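Local coordinates for protein pyridine nucleotide-disulphide oxidoreductase dimerisation region (Escherichia coli BL21, PDB 6KYY) that is an FAD-containing flavoprotein disulfide reductase of the pyridine nucleotide-disulfide oxidoreductase family, induced by hypochlorous acid and probably involved in resistance to reactive chlorine species, at residues V62-A65 against Q66-T69; P261-S265 against L266-N270; I372-A375 against R376-N379. All coordinates share one frame; numbering follows the deposited sequence.

Interactions 1 and 3 both reach the second subunit, while interaction 2 lies on the other side of the chain's centre. Centres of interactions 1 and 3 are about 18 Å apart, with nearest atoms about 8 Å apart. Across the dimer interface they meet: H63 of one subunit packs on V377 of the other, and R77 pairs with D64 in its own chain and binds V377 O of the partner. Interaction 2 is closest to the cofactor, with the L266 side chain about 4 Å from a bound FAD. V62 and R374 side chains are each about 9 Å from a bound FAD. P373 and H433, the probable proton acceptor, have side chains about 6 Å apart.

Interaction 1: residues V62-A65 against Q66-T69. With CU (copper (II) ion), chain Q.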
ATOM      1  N   VAL B  62       8.119   7.376  11.972  1.00 39.60           N
ATOM      2  CA  VAL B  62       6.671   7.524  11.838  1.00 37.19           C
ATOM      3  C   VAL B  62       5.981   6.175  11.993  1.00 40.10           C
ATOM      4  O   VAL B  62       4.917   6.072  12.616  1.00 29.34           O
ATOM      5  CB  VAL B  62       6.315   8.194  10.496  1.00 23.28           C
ATOM      6  CG1 VAL B  62       4.807   8.360  10.368  1.00 21.98           C
ATOM      7  CG2 VAL B  62       6.994   9.547  10.379  1.00 16.93           C
ATOM      8  N   HIS B  63       6.577   5.116  11.436  1.00 41.61           N
ATOM      9  CA  HIS B  63       5.998   3.785  11.589  1.00 44.40           C
ATOM     10  C   HIS B  63       6.033   3.335  13.044  1.00 48.79           C
ATOM     11  O   HIS B  63       5.095   2.685  13.521  1.00 43.61           O
ATOM     12  CB  HIS B  63       6.735   2.784  10.700  1.00 27.92           C
ATOM     13  CG  HIS B  63       6.195   1.390  10.787  1.00 35.70           C
ATOM     14  ND1 HIS B  63       6.690   0.454  11.669  1.00 31.45           N
ATOM     15  CD2 HIS B  63       5.201   0.774  10.104  1.00 38.91           C
ATOM     16  CE1 HIS B  63       6.025  -0.679  11.526  1.00 34.40           C
ATOM     17  NE2 HIS B  63       5.116  -0.512  10.582  1.00 29.85           N
ATOM     18  N   ASP B  64       7.104   3.672  13.767  1.00 32.04           N
ATOM     19  CA  ASP B  64       7.158   3.362  15.191  1.00 45.45           C
ATOM     20  C   ASP B  64       6.268   4.304  15.990  1.00 35.17           C
ATOM     21  O   ASP B  64       5.645   3.893  16.976  1.00 31.23           O
ATOM     22  CB  ASP B  64       8.600   3.431  15.692  1.00 16.80           C
ATOM     23  CG  ASP B  64       9.313   2.096  15.605  1.00 32.90           C
ATOM     24  OD1 ASP B  64       8.625   1.062  15.472  1.00 30.12           O
ATOM     25  OD2 ASP B  64      10.560   2.081  15.671  1.00 33.84           O
ATOM     26  N   ALA B  65       6.196   5.574  15.579  1.00 31.83           N
ATOM     27  CA  ALA B  65       5.348   6.531  16.280  1.00 33.07           C
ATOM     28  C   ALA B  65       3.874   6.174  16.159  1.00 39.74           C
ATOM     29  O   ALA B  65       3.092   6.454  17.075  1.00 37.05           O
ATOM     30  CB  ALA B  65       5.598   7.943  15.752  1.00 44.96           C
ATOM     31  N   GLN B  66       3.475   5.559  15.043  1.00 37.00           N
ATOM     32  CA  GLN B  66       2.095   5.116  14.890  1.00 27.73           C
ATOM     33  C   GLN B  66       1.735   4.007  15.868  1.00 34.55           C
ATOM     34  O   GLN B  66       0.554   3.839  16.189  1.00 25.05           O
ATOM     35  CB  GLN B  66       1.851   4.646  13.455  1.00 34.73           C
ATOM     36  CG  GLN B  66       1.748   5.776  12.446  1.00 31.97           C
ATOM     37  CD  GLN B  66       1.601   5.279  11.022  1.00 43.46           C
ATOM     38  OE1 GLN B  66       1.573   4.073  10.772  1.00 39.26           O
ATOM     39  NE2 GLN B  66       1.505   6.207  10.077  1.00 26.31           N
ATOM     40  N   GLN B  67       2.722   3.252  16.347  1.00 28.96           N
ATOM     41  CA  GLN B  67       2.505   2.196  17.326  1.00 32.95           C
ATOM     42  C   GLN B  67       2.693   2.675  18.761  1.00 47.83           C
ATOM     43  O   GLN B  67       2.665   1.852  19.681  1.00 60.07           O
ATOM     44  CB  GLN B  67       3.442   1.018  17.046  1.00 29.30           C
ATOM     45  CG  GLN B  67       2.929   0.049  15.991  1.00 37.62           C
ATOM     46  CD  GLN B  67       3.996  -0.923  15.525  1.00 33.77           C
ATOM     47  OE1 GLN B  67       5.187  -0.708  15.745  1.00 65.01           O
ATOM     48  NE2 GLN B  67       3.572  -2.001  14.876  1.00 30.73           N
ATOM     49  N   HIS B  68       2.886   3.981  18.964  1.00 55.82           N
ATOM     50  CA  HIS B  68       3.075   4.563  20.295  1.00 39.13           C
ATOM     51  C   HIS B  68       4.256   3.920  21.020  1.00 43.75           C
ATOM     52  O   HIS B  68       4.221   3.695  22.231  1.00 40.72           O
ATOM     53  CB  HIS B  68       1.795   4.464  21.128  1.00 63.23           C
ATOM     54  CG  HIS B  68       0.572   4.944  20.411  1.00 56.64           C
ATOM     55  ND1 HIS B  68       0.382   6.264  20.065  1.00 57.10           N
ATOM     56  CD2 HIS B  68      -0.522   4.279  19.969  1.00 46.77           C
ATOM     57  CE1 HIS B  68      -0.776   6.393  19.443  1.00 63.68           C
ATOM     58  NE2 HIS B  68      -1.345   5.204  19.373  1.00 67.02           N
ATOM     59  N   THR B  69       5.310   3.624  20.266  1.00 41.03           N
ATOM     60  CA  THR B  69       6.520   3.037  20.818  1.00 33.13           C
ATOM     61  C   THR B  69       7.350   4.108  21.522  1.00 37.57           C
ATOM     62  O   THR B  69       7.319   5.285  21.154  1.00 33.01           O
ATOM     63  CB  THR B  69       7.332   2.371  19.699  1.00 34.14           C
ATOM     64  OG1 THR B  69       6.574   1.291  19.142  1.00 41.75           O
ATOM     65  CG2 THR B  69       8.663   1.828  20.208  1.00 42.16           C
TER
HETATM   66 CU    CU Q 504      -3.375   5.641  17.894  1.00 61.63          CU
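Q66 folds its side chain back over V62, one turn earlier, at the end of helix 55-65. Its CG stands beside the backbone N and anti to the carbonyl carbon (chi1 -74°), which lays the chain over the V62 carbonyl. Q66 CB is 3.5 Å from V62 O, and CG also lies against that oxygen. Beyond CG the chain is extended. CD passes at 3.8 Å from V62 O, and NE2 ends 4.0 Å from V62 CG1. The amide NE2 is hydrogen-bonded to T342 OG1. Q66 N also gives the helical bond to V62 O at 2.9 Å.

The chain then leaves the helix in a type I turn from A65 to H68, closed by H68 N to A65 O at 3.1 Å. D64 O accepts Q67 N at 3.1 Å and, more weakly, T69 N. The Q67 donor sits above the D64 carbonyl plane. D64 OD1 lies 3.9 Å from Q67 OE1, while OD2 makes a salt bridge with R77.

The turn places H68 at the surface, where NE2 binds a copper(II) ion at 2.5 Å. The metal lies in the ring plane but nearer CE1 than CD2, so it is off the ring's NE2 axis. The weak hydrogen bond from ND1 to N186 O is consistent with a proton on ND1, which would leave NE2 for the metal.

Interaction 2: residues P261-S265 against L266-N270; sequences PATAS and LHPEN. With CU (copper (II) ion), chain P.
T263 O is the shared acceptor of this turn: L266 N binds it at 2.9 Å and H267 N adds a weak bond at 3.3 Å. The backbone makes two overlapping beta turns, T263 to L266 and A264 to H267, in the long loop between strands 259-261 and 294-296. The second turn is closed by H267 N to A264 O at 3.2 Å. L266 N stands above the carbonyl plane of T263, and H267 N above that of A264.

H267 then takes a positive phi (53°) and the chain changes direction. P268 folds back on T263, its CG 4.1 Å from T263 CB. L266 is buried, with its side chain about 4 Å from a bound FAD, so the turn forms part of the cofactor's surroundings. Q105 NE2 binds S265 O, and L266 pairs with F108 through the backbone.

The copper(II) ion is modelled 2.5 Å from H267 NE2 but only 2.1 Å from CE1, so the bond or the ring placement is doubtful. The CG of H267 is anti to its carbonyl carbon (chi1 -66°). This puts one ring face against A264 O, which lies 3.5 Å above the ring plane and over its centre.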
ATOM      1  N   PRO B 261      19.231  24.443  -2.897  1.00 29.17           N
ATOM      2  CA  PRO B 261      20.420  23.783  -3.452  1.00 30.17           C
ATOM      3  C   PRO B 261      21.702  24.240  -2.771  1.00 36.29           C
ATOM      4  O   PRO B 261      21.857  25.408  -2.407  1.00 39.32           O
ATOM      5  CB  PRO B 261      20.390  24.196  -4.928  1.00 32.38           C
ATOM      6  CG  PRO B 261      18.948  24.420  -5.213  1.00 28.11           C
ATOM      7  CD  PRO B 261      18.352  24.976  -3.952  1.00 23.09           C
ATOM      8  N   ALA B 262      22.622  23.296  -2.590  1.00 41.22           N
ATOM      9  CA  ALA B 262      23.916  23.555  -1.964  1.00 37.34           C
ATOM     10  C   ALA B 262      24.957  23.662  -3.073  1.00 26.02           C
ATOM     11  O   ALA B 262      25.418  22.650  -3.609  1.00 26.21           O
ATOM     12  CB  ALA B 262      24.268  22.456  -0.966  1.00 23.47           C
ATOM     13  N   THR B 263      25.325  24.895  -3.417  1.00 20.82           N
ATOM     14  CA  THR B 263      26.284  25.152  -4.485  1.00 20.44           C
ATOM     15  C   THR B 263      27.409  26.101  -4.104  1.00 26.26           C
ATOM     16  O   THR B 263      28.440  26.093  -4.788  1.00 25.34           O
ATOM     17  CB  THR B 263      25.576  25.728  -5.720  1.00 16.03           C
ATOM     18  OG1 THR B 263      24.563  26.652  -5.303  1.00 20.04           O
ATOM     19  CG2 THR B 263      24.946  24.623  -6.535  1.00 19.97           C
ATOM     20  N   ALA B 264      27.252  26.912  -3.055  1.00 28.31           N
ATOM     21  CA  ALA B 264      28.245  27.934  -2.741  1.00 21.24           C
ATOM     22  C   ALA B 264      29.622  27.321  -2.507  1.00 34.93           C
ATOM     23  O   ALA B 264      30.628  27.804  -3.037  1.00 32.27           O
ATOM     24  CB  ALA B 264      27.799  28.739  -1.520  1.00  8.01           C
ATOM     25  N   SER B 265      29.684  26.246  -1.718  1.00 21.67           N
ATOM     26  CA  SER B 265      30.960  25.592  -1.456  1.00 36.96           C
ATOM     27  C   SER B 265      31.463  24.781  -2.643  1.00 32.90           C
ATOM     28  O   SER B 265      32.625  24.362  -2.635  1.00 36.04           O
ATOM     29  CB  SER B 265      30.847  24.696  -0.222  1.00 39.46           C
ATOM     30  OG  SER B 265      29.561  24.110  -0.130  1.00 31.49           O
ATOM     31  N   LEU B 266      30.623  24.544  -3.653  1.00 28.32           N
ATOM     32  CA  LEU B 266      31.091  23.906  -4.878  1.00 26.26           C
ATOM     33  C   LEU B 266      31.864  24.878  -5.758  1.00 20.75           C
ATOM     34  O   LEU B 266      32.715  24.451  -6.546  1.00 19.57           O
ATOM     35  CB  LEU B 266      29.908  23.327  -5.657  1.00 24.89           C
ATOM     36  CG  LEU B 266      29.851  21.821  -5.926  1.00 13.72           C
ATOM     37  CD1 LEU B 266      28.747  21.506  -6.925  1.00 12.34           C
ATOM     38  CD2 LEU B 266      31.189  21.296  -6.424  1.00 21.60           C
ATOM     39  N   HIS B 267      31.584  26.180  -5.628  1.00 23.06           N
ATOM     40  CA  HIS B 267      32.155  27.240  -6.452  1.00 29.44           C
ATOM     41  C   HIS B 267      31.953  26.929  -7.930  1.00 23.86           C
ATOM     42  O   HIS B 267      32.928  26.681  -8.651  1.00 20.31           O
ATOM     43  CB  HIS B 267      33.641  27.432  -6.145  1.00 20.35           C
ATOM     44  CG  HIS B 267      33.913  27.947  -4.767  1.00 23.53           C
ATOM     45  ND1 HIS B 267      34.451  27.160  -3.773  1.00 41.38           N
ATOM     46  CD2 HIS B 267      33.721  29.169  -4.217  1.00 20.28           C
ATOM     47  CE1 HIS B 267      34.581  27.874  -2.670  1.00 28.41           C
ATOM     48  NE2 HIS B 267      34.144  29.097  -2.911  1.00 25.38           N
ATOM     49  N   PRO B 268      30.710  26.938  -8.423  1.00 20.36           N
ATOM     50  CA  PRO B 268      30.481  26.591  -9.833  1.00 22.33           C
ATOM     51  C   PRO B 268      30.893  27.687 -10.798  1.00 27.41           C
ATOM     52  O   PRO B 268      31.007  27.419 -12.000  1.00 11.93           O
ATOM     53  CB  PRO B 268      28.966  26.332  -9.898  1.00  7.74           C
ATOM     54  CG  PRO B 268      28.436  26.549  -8.493  1.00 11.77           C
ATOM     55  CD  PRO B 268      29.464  27.331  -7.750  1.00 21.43           C
ATOM     56  N   GLU B 269      31.119  28.909 -10.306  1.00 10.70           N
ATOM     57  CA  GLU B 269      31.503  30.011 -11.180  1.00  8.90           C
ATOM     58  C   GLU B 269      32.813  29.729 -11.906  1.00 25.03           C
ATOM     59  O   GLU B 269      32.988  30.151 -13.055  1.00 15.48           O
ATOM     60  CB  GLU B 269      31.613  31.302 -10.366  1.00 20.38           C
ATOM     61  CG  GLU B 269      32.503  31.194  -9.131  1.00 35.08           C
ATOM     62  CD  GLU B 269      31.754  30.717  -7.899  1.00 32.30           C
ATOM     63  OE1 GLU B 269      32.396  30.537  -6.843  1.00 18.01           O
ATOM     64  OE2 GLU B 269      30.523  30.519  -7.986  1.00 28.54           O
ATOM     65  N   ASN B 270      33.736  29.008 -11.263  1.00 18.78           N
ATOM     66  CA  ASN B 270      35.040  28.730 -11.854  1.00 21.95           C
ATOM     67  C   ASN B 270      34.966  27.794 -13.052  1.00 21.73           C
ATOM     68  O   ASN B 270      35.951  27.688 -13.791  1.00 34.46           O
ATOM     69  CB  ASN B 270      35.978  28.137 -10.802  1.00 17.78           C
ATOM     70  CG  ASN B 270      36.190  29.061  -9.620  1.00 23.03           C
ATOM     71  OD1 ASN B 270      36.201  30.283  -9.767  1.00 19.96           O
ATOM     72  ND2 ASN B 270      36.361  28.479  -8.439  1.00  6.82           N
TER
HETATM   73 CU    CU P 503      34.481  28.283  -0.620  1.00 51.72          CU

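Interaction 3: residues I372-A375 against R376-N379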
ATOM      1  N   ILE B 372     -14.598   3.270   4.092  1.00 10.76           N
ATOM      2  CA  ILE B 372     -13.674   2.281   3.545  1.00 31.41           C
ATOM      3  C   ILE B 372     -13.478   1.196   4.602  1.00 21.42           C
ATOM      4  O   ILE B 372     -12.793   1.445   5.607  1.00 19.65           O
ATOM      5  CB  ILE B 372     -12.336   2.914   3.144  1.00 21.55           C
ATOM      6  CG1 ILE B 372     -12.570   4.125   2.238  1.00 35.38           C
ATOM      7  CG2 ILE B 372     -11.451   1.889   2.448  1.00 20.69           C
ATOM      8  CD1 ILE B 372     -11.296   4.761   1.730  1.00 37.84           C
ATOM      9  N   PRO B 373     -14.042  -0.003   4.423  1.00 14.84           N
ATOM     10  CA  PRO B 373     -13.960  -1.019   5.485  1.00 14.14           C
ATOM     11  C   PRO B 373     -12.542  -1.419   5.849  1.00 22.17           C
ATOM     12  O   PRO B 373     -12.300  -1.811   6.998  1.00 32.45           O
ATOM     13  CB  PRO B 373     -14.744  -2.199   4.894  1.00 15.46           C
ATOM     14  CG  PRO B 373     -15.667  -1.577   3.897  1.00 16.06           C
ATOM     15  CD  PRO B 373     -14.888  -0.442   3.301  1.00 18.89           C
ATOM     16  N   ARG B 374     -11.592  -1.333   4.915  1.00 34.87           N
ATOM     17  CA  ARG B 374     -10.215  -1.688   5.240  1.00 15.98           C
ATOM     18  C   ARG B 374      -9.579  -0.671   6.181  1.00 19.99           C
ATOM     19  O   ARG B 374      -8.701  -1.026   6.975  1.00 20.89           O
ATOM     20  CB  ARG B 374      -9.392  -1.826   3.960  1.00 16.32           C
ATOM     21  CG  ARG B 374      -7.930  -2.162   4.194  1.00 18.60           C
ATOM     22  CD  ARG B 374      -7.720  -3.659   4.376  1.00 26.85           C
ATOM     23  NE  ARG B 374      -6.628  -3.973   5.297  1.00 24.14           N
ATOM     24  CZ  ARG B 374      -5.347  -3.687   5.077  1.00 19.42           C
ATOM     25  NH1 ARG B 374      -4.432  -4.017   5.977  1.00 28.86           N
ATOM     26  NH2 ARG B 374      -4.976  -3.076   3.961  1.00 23.08           N
ATOM     27  N   ALA B 375     -10.005   0.593   6.111  1.00 27.31           N
ATOM     28  CA  ALA B 375      -9.523   1.582   7.067  1.00 10.62           C
ATOM     29  C   ALA B 375      -9.982   1.256   8.481  1.00 14.38           C
ATOM     30  O   ALA B 375      -9.258   1.530   9.445  1.00 20.51           O
ATOM     31  CB  ALA B 375      -9.987   2.978   6.663  1.00 15.54           C
ATOM     32  N   ARG B 376     -11.176   0.680   8.626  1.00 13.90           N
ATOM     33  CA  ARG B 376     -11.614   0.204   9.933  1.00 25.95           C
ATOM     34  C   ARG B 376     -10.848  -1.042  10.356  1.00 27.10           C
ATOM     35  O   ARG B 376     -10.606  -1.245  11.551  1.00 24.33           O
ATOM     36  CB  ARG B 376     -13.114  -0.076   9.917  1.00 13.04           C
ATOM     37  CG  ARG B 376     -13.862   0.512  11.095  1.00 20.16           C
ATOM     38  CD  ARG B 376     -15.348   0.594  10.804  1.00 29.39           C
ATOM     39  NE  ARG B 376     -15.709   1.862  10.179  1.00 11.99           N
ATOM     40  CZ  ARG B 376     -15.930   2.988  10.850  1.00 21.24           C
ATOM     41  NH1 ARG B 376     -15.832   3.006  12.171  1.00 15.76           N
ATOM     42  NH2 ARG B 376     -16.257   4.095  10.198  1.00 23.20           N
ATOM     43  N   VAL B 377     -10.466  -1.884   9.393  1.00 15.17           N
ATOM     44  CA  VAL B 377      -9.665  -3.066   9.687  1.00 12.43           C
ATOM     45  C   VAL B 377      -8.318  -2.684  10.291  1.00 22.38           C
ATOM     46  O   VAL B 377      -7.724  -3.474  11.034  1.00 33.01           O
ATOM     47  CB  VAL B 377      -9.507  -3.908   8.398  1.00 18.62           C
ATOM     48  CG1 VAL B 377      -8.502  -5.034   8.581  1.00 11.30           C
ATOM     49  CG2 VAL B 377     -10.853  -4.472   7.966  1.00 28.09           C
ATOM     50  N   MET B 378      -7.834  -1.473  10.022  1.00 19.97           N
ATOM     51  CA  MET B 378      -6.531  -1.024  10.495  1.00 16.99           C
ATOM     52  C   MET B 378      -6.624  -0.004  11.625  1.00 20.81           C
ATOM     53  O   MET B 378      -5.601   0.579  12.000  1.00 21.63           O
ATOM     54  CB  MET B 378      -5.725  -0.446   9.330  1.00  7.72           C
ATOM     55  CG  MET B 378      -5.539  -1.417   8.179  1.00 18.76           C
ATOM     56  SD  MET B 378      -4.132  -1.000   7.136  1.00 21.64           S
ATOM     57  CE  MET B 378      -4.928   0.008   5.891  1.00 18.74           C
ATOM     58  N   ASN B 379      -7.821   0.229  12.170  1.00 21.97           N
ATOM     59  CA  ASN B 379      -8.025   1.155  13.291  1.00 29.71           C
ATOM     60  C   ASN B 379      -7.535   2.567  12.963  1.00 22.33           C
ATOM     61  O   ASN B 379      -6.837   3.199  13.757  1.00 33.58           O
ATOM     62  CB  ASN B 379      -7.357   0.634  14.568  1.00 17.32           C
ATOM     63  CG  ASN B 379      -7.872   1.324  15.823  1.00 24.02           C
ATOM     64  OD1 ASN B 379      -8.836   2.087  15.772  1.00 30.49           O
ATOM     65  ND2 ASN B 379      -7.229   1.056  16.954  1.00 14.84           N
TER
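Helix 373-377, a short helix of the dimerisation domain, holds this contact and ends within it. I372 is at the N-cap position. V377 N binds P373 O at 3.0 Å, the clearest helical bond across the two segments. One residue on, M378 N reaches R374 O and A375 O by two weak bonds, as the helix runs out.

The main side-chain meeting is R374 with M378. R374 has CG anti to the backbone N (chi1 179°) and bends at chi2 and chi3, which brings its guanidinium back alongside the helix end. M378 comes over one face of that group. Its SD is 3.2 Å above the guanidinium plane, offset toward the rim, and CE lies 3.6 Å from R374 NH2. V377 sits at the guanidinium edge, near its plane, with CG1 3.9 Å from R374 NE. The thioether and the valine methyl thus bound the charged group on a face and at an edge. R374 NH2 also makes a long, weak ion pair with E408 OE1 of the second subunit. P434 and M436 pack on R374 too.

R376 turns the other way. Its NH2 binds A370 O, and it makes a cation-pi contact with F84 of the second subunit. P373 packs on I56 and V377 on T60, both of that subunit, whose R77 also binds V377 O.

N379, with positive phi (58°), takes the C-prime place. Its N binds R376 O at 3.2 Å (5→2), and the amide of the next residue binds A375 O (6→1). This pair of bonds is the Schellman motif that ends a helix.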